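Local coordinates for E3 ubiquitin-protein ligase RNF31 (Mus musculus, PDB 5Y3T), which probably builds ubiquitin chains as the HOIP subunit of a linear ubiquitin ligase complex, this fragment carrying the UBA-type helical domain that probably recruits its partner proteins, at residues 15-20 against 25-30; 35-38 against 44-47. All blocks are in the same frame, centred on the assembly; numbering follows the deposited sequence.

Contact 1: residues 15-20 against 25-30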
ATOM      1  N   SER B  15     -21.001   2.906 -16.031  1.00 60.90           N
ATOM      2  CA  SER B  15     -22.059   3.905 -15.936  1.00 63.04           C
ATOM      3  C   SER B  15     -22.246   4.422 -14.529  1.00 53.52           C
ATOM      4  O   SER B  15     -22.330   5.612 -14.308  1.00 56.92           O
ATOM      5  CB  SER B  15     -23.367   3.310 -16.459  1.00 64.58           C
ATOM      6  OG  SER B  15     -24.428   4.137 -16.109  1.00 72.51           O
ATOM      7  N   MET B  16     -22.276   3.531 -13.568  1.00 55.55           N
ATOM      8  CA  MET B  16     -22.458   3.947 -12.175  1.00 57.28           C
ATOM      9  C   MET B  16     -21.222   4.576 -11.613  1.00 55.85           C
ATOM     10  O   MET B  16     -21.327   5.480 -10.785  1.00 54.03           O
ATOM     11  CB  MET B  16     -22.862   2.760 -11.301  1.00 66.33           C
ATOM     12  CG  MET B  16     -24.365   2.664 -11.134  1.00 74.53           C
ATOM     13  SD  MET B  16     -24.879   0.963 -11.053  1.00 86.29           S
ATOM     14  CE  MET B  16     -26.543   1.276 -10.458  1.00 90.11           C
ATOM     15  N   ILE B  17     -20.052   4.082 -12.043  1.00 51.87           N
ATOM     16  CA  ILE B  17     -18.776   4.697 -11.664  1.00 53.70           C
ATOM     17  C   ILE B  17     -18.789   6.159 -12.129  1.00 50.29           C
ATOM     18  O   ILE B  17     -18.356   7.047 -11.406  1.00 51.67           O
ATOM     19  CB  ILE B  17     -17.551   3.970 -12.328  1.00 55.26           C
ATOM     20  CG1 ILE B  17     -17.328   2.552 -11.792  1.00 58.89           C
ATOM     21  CG2 ILE B  17     -16.272   4.793 -12.230  1.00 58.91           C
ATOM     22  CD1 ILE B  17     -17.417   2.417 -10.305  1.00 60.16           C
ATOM     23  N   GLN B  18     -19.273   6.367 -13.355  1.00 52.06           N
ATOM     24  CA  GLN B  18     -19.305   7.670 -14.017  1.00 54.63           C
ATOM     25  C   GLN B  18     -20.173   8.640 -13.230  1.00 58.43           C
ATOM     26  O   GLN B  18     -19.681   9.683 -12.822  1.00 55.06           O
ATOM     27  CB  GLN B  18     -19.793   7.492 -15.456  1.00 61.97           C
ATOM     28  CG  GLN B  18     -19.774   8.732 -16.307  1.00 66.56           C
ATOM     29  CD  GLN B  18     -19.921   8.411 -17.777  1.00 70.97           C
ATOM     30  OE1 GLN B  18     -20.998   8.050 -18.230  1.00 85.57           O
ATOM     31  NE2 GLN B  18     -18.845   8.571 -18.532  1.00 67.71           N
ATOM     32  N   GLU B  19     -21.426   8.253 -12.961  1.00 60.02           N
ATOM     33  CA  GLU B  19     -22.331   9.007 -12.067  1.00 62.64           C
ATOM     34  C   GLU B  19     -21.681   9.299 -10.720  1.00 57.42           C
ATOM     35  O   GLU B  19     -21.675  10.427 -10.256  1.00 57.36           O
ATOM     36  CB  GLU B  19     -23.638   8.239 -11.814  1.00 70.31           C
ATOM     37  CG  GLU B  19     -24.767   8.541 -12.779  1.00 77.29           C
ATOM     38  CD  GLU B  19     -25.950   7.584 -12.618  1.00 91.75           C
ATOM     39  OE1 GLU B  19     -26.032   6.862 -11.590  1.00 91.52           O
ATOM     40  OE2 GLU B  19     -26.806   7.548 -13.534  1.00 93.42           O
ATOM     41  N   GLY B  20     -21.128   8.271 -10.094  1.00 56.63           N
ATOM     42  CA  GLY B  20     -20.417   8.447  -8.830  1.00 52.95           C
ATOM     43  C   GLY B  20     -19.333   9.530  -8.834  1.00 53.61           C
ATOM     44  O   GLY B  20     -19.383  10.437  -7.986  1.00 48.95           O
ATOM     45  N   ALA B  25     -17.956  10.591  -5.484  1.00 55.40           N
ATOM     46  CA  ALA B  25     -17.665   9.222  -5.012  1.00 53.93           C
ATOM     47  C   ALA B  25     -16.615   8.549  -5.903  1.00 50.51           C
ATOM     48  O   ALA B  25     -16.772   8.485  -7.139  1.00 51.71           O
ATOM     49  CB  ALA B  25     -18.926   8.377  -4.984  1.00 53.60           C
ATOM     50  N   SER B  26     -15.581   8.013  -5.252  1.00 48.35           N
ATOM     51  CA  SER B  26     -14.577   7.176  -5.914  1.00 50.56           C
ATOM     52  C   SER B  26     -15.174   5.863  -6.454  1.00 51.58           C
ATOM     53  O   SER B  26     -16.197   5.349  -5.949  1.00 43.73           O
ATOM     54  CB  SER B  26     -13.414   6.848  -4.953  1.00 53.51           C
ATOM     55  OG  SER B  26     -13.800   5.965  -3.893  1.00 60.38           O
ATOM     56  N   PRO B  27     -14.524   5.285  -7.458  1.00 48.08           N
ATOM     57  CA  PRO B  27     -15.091   4.042  -7.966  1.00 46.73           C
ATOM     58  C   PRO B  27     -15.131   2.864  -6.962  1.00 51.29           C
ATOM     59  O   PRO B  27     -16.031   2.031  -7.043  1.00 49.70           O
ATOM     60  CB  PRO B  27     -14.207   3.738  -9.173  1.00 48.41           C
ATOM     61  CG  PRO B  27     -13.748   5.084  -9.629  1.00 48.79           C
ATOM     62  CD  PRO B  27     -13.485   5.827  -8.353  1.00 49.74           C
ATOM     63  N   GLU B  28     -14.201   2.819  -6.013  1.00 53.64           N
ATOM     64  CA  GLU B  28     -14.220   1.781  -4.984  1.00 57.39           C
ATOM     65  C   GLU B  28     -15.359   1.982  -3.931  1.00 59.16           C
ATOM     66  O   GLU B  28     -15.854   0.996  -3.399  1.00 50.96           O
ATOM     67  CB  GLU B  28     -12.842   1.536  -4.319  1.00 62.78           C
ATOM     68  CG  GLU B  28     -11.900   2.720  -4.169  1.00 68.43           C
ATOM     69  CD  GLU B  28     -11.176   3.053  -5.459  1.00 62.29           C
ATOM     70  OE1 GLU B  28     -10.321   2.280  -5.907  1.00 75.05           O
ATOM     71  OE2 GLU B  28     -11.500   4.073  -6.044  1.00 59.01           O
ATOM     72  N   GLU B  29     -15.763   3.228  -3.661  1.00 55.77           N
ATOM     73  CA  GLU B  29     -17.026   3.523  -2.922  1.00 50.67           C
ATOM     74  C   GLU B  29     -18.289   3.044  -3.616  1.00 50.08           C
ATOM     75  O   GLU B  29     -19.147   2.397  -3.002  1.00 49.98           O
ATOM     76  CB  GLU B  29     -17.172   5.015  -2.640  1.00 49.45           C
ATOM     77  CG  GLU B  29     -16.409   5.434  -1.381  1.00 55.51           C
ATOM     78  CD  GLU B  29     -16.135   6.930  -1.220  1.00 60.07           C
ATOM     79  OE1 GLU B  29     -16.264   7.763  -2.152  1.00 56.13           O
ATOM     80  OE2 GLU B  29     -15.715   7.267  -0.104  1.00 72.02           O
ATOM     81  N   VAL B  30     -18.406   3.351  -4.894  1.00 45.98           N
ATOM     82  CA  VAL B  30     -19.583   2.949  -5.632  1.00 48.65           C
ATOM     83  C   VAL B  30     -19.628   1.433  -5.647  1.00 53.51           C
ATOM     84  O   VAL B  30     -20.630   0.869  -5.282  1.00 52.68           O
ATOM     85  CB  VAL B  30     -19.620   3.526  -7.071  1.00 45.19           C
ATOM     86  CG1 VAL B  30     -20.728   2.896  -7.925  1.00 41.13           C
ATOM     87  CG2 VAL B  30     -19.846   5.014  -7.006  1.00 47.67           C
TER
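Gly20 O accepts the hydrogen bond from Ala25 N at 2.9 Å, with an N-H...O angle of 155°, and so closes the turn between helices 2-22 and 27-37 of the UBA-type helical domain. The donor stands 52° out of the carbonyl plane, so the bond does not follow a lone pair. Beyond this turn the second helix starts with a capping box: Ser26 N gives to Glu29 OE1 at 3.2 Å, on the anti side and tilted out of the carboxylate plane, while Ser26 OG accepts a weak bond from Glu29 N. The other carboxylate oxygen, Glu29 OE2, makes a salt bridge to Arg77.

Apolar side chains fill the angle between the helices. Val30 reaches back with CG2 3.9 Å from Gly20 CA, and a CB on Gly20 would run into that methyl, which is consistent with a glycine where the two helices come close. The side chains of Ile17 and Pro27 cross at about a right angle; side chains from the chain of another protein pack on both residues, an aromatic one on Ile17 and an apolar one on Pro27. With Ile17 CG2 anti to the backbone N and CG1 beside that N (chi1 -68°), both branches face the proline: CG2 lies 3.6 Å from Pro27 CG, and CD1 lies 3.6 Å from Pro27 O.

Contact 2: residues 35-38 against 44-47; sequences QYSG and QWLR
Ser37 and Trp45 meet through a CH-pi contact, in which Ser37 CB stands over one face of the indole, 3.9 Å from the centroid of the five-membered ring and 26° off its normal. The methylene is displaced toward the rim, where its nearest ring atom is Trp45 NE1 at 3.6 Å. Trp45 CG lies anti to the backbone N (chi1 -171°), which carries the indole across to the end of helix 27-37.

The second interaction is apolar: Tyr36 CD2 comes within 3.7 Å of Trp45 CZ2, and the two side chains cross at about a right angle.

No hydrogen bond joins the two segments. The polar end of Ser37 is spent locally, OG bonding to Ala33 O and Thr39 N around the end of its own helix. An alanine in place of Trp45 is likely to leave Ser37 CB without the indole face beneath it and to open a gap beside Tyr36.

In this corner of the UBA-type fold, the end of helix 27-37 packs on the start of helix 42-64: Trp45 also packs on Ala33, Leu50 and Val53, while Tyr36 touches Val53 and Met56 and meets Trp80 edge-to-face.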
ATOM      1  N   GLN B  35     -21.638  -4.098  -4.032  1.00 57.64           N
ATOM      2  CA  GLN B  35     -21.363  -5.464  -3.536  1.00 57.13           C
ATOM      3  C   GLN B  35     -22.026  -5.781  -2.195  1.00 52.49           C
ATOM      4  O   GLN B  35     -22.566  -6.869  -2.043  1.00 52.06           O
ATOM      5  CB  GLN B  35     -19.871  -5.663  -3.320  1.00 56.55           C
ATOM      6  CG  GLN B  35     -19.064  -5.588  -4.577  1.00 53.98           C
ATOM      7  CD  GLN B  35     -19.304  -6.799  -5.392  1.00 55.18           C
ATOM      8  OE1 GLN B  35     -20.130  -6.781  -6.282  1.00 66.55           O
ATOM      9  NE2 GLN B  35     -18.601  -7.873  -5.078  1.00 55.37           N
ATOM     10  N   TYR B  36     -21.938  -4.856  -1.236  1.00 44.45           N
ATOM     11  CA  TYR B  36     -22.536  -5.030   0.087  1.00 49.93           C
ATOM     12  C   TYR B  36     -24.086  -5.067   0.114  1.00 50.57           C
ATOM     13  O   TYR B  36     -24.680  -5.926   0.754  1.00 53.51           O
ATOM     14  CB  TYR B  36     -22.055  -3.932   1.027  1.00 50.32           C
ATOM     15  CG  TYR B  36     -22.323  -4.209   2.492  1.00 55.56           C
ATOM     16  CD1 TYR B  36     -21.583  -5.175   3.189  1.00 62.58           C
ATOM     17  CD2 TYR B  36     -23.304  -3.514   3.191  1.00 59.44           C
ATOM     18  CE1 TYR B  36     -21.825  -5.447   4.536  1.00 63.09           C
ATOM     19  CE2 TYR B  36     -23.560  -3.778   4.534  1.00 60.12           C
ATOM     20  CZ  TYR B  36     -22.815  -4.738   5.206  1.00 62.37           C
ATOM     21  OH  TYR B  36     -23.063  -5.000   6.526  1.00 55.68           O
ATOM     22  N   SER B  37     -24.724  -4.142  -0.587  1.00 50.23           N
ATOM     23  CA  SER B  37     -26.151  -3.913  -0.457  1.00 48.45           C
ATOM     24  C   SER B  37     -26.999  -4.319  -1.639  1.00 48.99           C
ATOM     25  O   SER B  37     -28.210  -4.431  -1.508  1.00 57.92           O
ATOM     26  CB  SER B  37     -26.367  -2.451  -0.212  1.00 47.31           C
ATOM     27  OG  SER B  37     -26.118  -1.770  -1.405  1.00 45.75           O
ATOM     28  N   GLY B  38     -26.395  -4.481  -2.807  1.00 57.11           N
ATOM     29  CA  GLY B  38     -27.154  -4.647  -4.037  1.00 54.11           C
ATOM     30  C   GLY B  38     -27.994  -3.418  -4.452  1.00 54.29           C
ATOM     31  O   GLY B  38     -28.765  -3.505  -5.399  1.00 53.18           O
ATOM     32  N   GLN B  44     -27.059   7.324  -3.022  1.00 65.86           N
ATOM     33  CA  GLN B  44     -27.969   7.431  -1.880  1.00 70.21           C
ATOM     34  C   GLN B  44     -27.505   6.563  -0.741  1.00 63.13           C
ATOM     35  O   GLN B  44     -27.371   7.055   0.368  1.00 56.15           O
ATOM     36  CB  GLN B  44     -29.411   7.082  -2.256  1.00 77.16           C
ATOM     37  CG  GLN B  44     -30.140   8.227  -2.955  1.00 84.40           C
ATOM     38  CD  GLN B  44     -31.565   7.854  -3.304  1.00 87.74           C
ATOM     39  OE1 GLN B  44     -32.312   7.379  -2.448  1.00 85.44           O
ATOM     40  NE2 GLN B  44     -31.937   8.028  -4.572  1.00 94.08           N
ATOM     41  N   TRP B  45     -27.214   5.292  -1.032  1.00 62.02           N
ATOM     42  CA  TRP B  45     -26.738   4.363  -0.006  1.00 58.23           C
ATOM     43  C   TRP B  45     -25.520   4.875   0.722  1.00 55.78           C
ATOM     44  O   TRP B  45     -25.459   4.776   1.945  1.00 65.58           O
ATOM     45  CB  TRP B  45     -26.479   2.951  -0.564  1.00 58.73           C
ATOM     46  CG  TRP B  45     -26.192   1.917   0.512  1.00 60.86           C
ATOM     47  CD1 TRP B  45     -27.095   1.095   1.133  1.00 61.85           C
ATOM     48  CD2 TRP B  45     -24.905   1.606   1.089  1.00 59.76           C
ATOM     49  NE1 TRP B  45     -26.450   0.294   2.062  1.00 60.88           N
ATOM     50  CE2 TRP B  45     -25.109   0.577   2.042  1.00 54.31           C
ATOM     51  CE3 TRP B  45     -23.600   2.095   0.883  1.00 56.21           C
ATOM     52  CZ2 TRP B  45     -24.071   0.046   2.788  1.00 53.02           C
ATOM     53  CZ3 TRP B  45     -22.557   1.562   1.624  1.00 53.41           C
ATOM     54  CH2 TRP B  45     -22.799   0.542   2.571  1.00 58.00           C
ATOM     55  N   LEU B  46     -24.549   5.416  -0.010  1.00 59.03           N
ATOM     56  CA  LEU B  46     -23.332   5.943   0.606  1.00 58.28           C
ATOM     57  C   LEU B  46     -23.639   7.072   1.565  1.00 56.49           C
ATOM     58  O   LEU B  46     -23.192   6.993   2.700  1.00 62.68           O
ATOM     59  CB  LEU B  46     -22.303   6.404  -0.437  1.00 61.38           C
ATOM     60  CG  LEU B  46     -21.592   5.269  -1.190  1.00 59.66           C
ATOM     61  CD1 LEU B  46     -20.958   5.782  -2.471  1.00 61.18           C
ATOM     62  CD2 LEU B  46     -20.545   4.575  -0.342  1.00 58.71           C
ATOM     63  N   ARG B  47     -24.371   8.108   1.127  1.00 59.43           N
ATOM     64  CA  ARG B  47     -24.869   9.210   2.052  1.00 69.10           C
ATOM     65  C   ARG B  47     -25.565   8.747   3.330  1.00 60.45           C
ATOM     66  O   ARG B  47     -25.304   9.251   4.391  1.00 58.50           O
ATOM     67  CB  ARG B  47     -25.891  10.136   1.372  1.00 80.16           C
ATOM     68  CG  ARG B  47     -25.301  11.391   0.753  1.00 95.10           C
ATOM     69  CD  ARG B  47     -26.357  12.266   0.068  1.00 99.61           C
ATOM     70  NE  ARG B  47     -25.992  12.506  -1.344  1.00103.04           N
ATOM     71  CZ  ARG B  47     -26.506  11.881  -2.416  1.00 99.32           C
ATOM     72  NH1 ARG B  47     -27.473  10.960  -2.308  1.00 97.98           N
ATOM     73  NH2 ARG B  47     -26.056  12.199  -3.634  1.00 95.60           N
TER

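Contacts 1 and 2 follow one another along the chain and share helix 27-37: contact 1 joins its start to helix 2-22, and contact 2 joins its end to helix 42-64. Their centres lie about 11 Å apart, each about 20 Å from the centre of the chain and on the same side of it. Leu46, in the second segment of contact 2, reaches contact 1, its CD2 lying 3.7 Å from Glu29 O and its CD1 4.1 Å from Ala25 CB. Burial differs: five of six touching residues are buried in contact 1, none of three in contact 2. The chain of another protein reaches contact 1 but does not touch the segments of contact 2, consistent with contact 1 lying beside a surface used for partner binding.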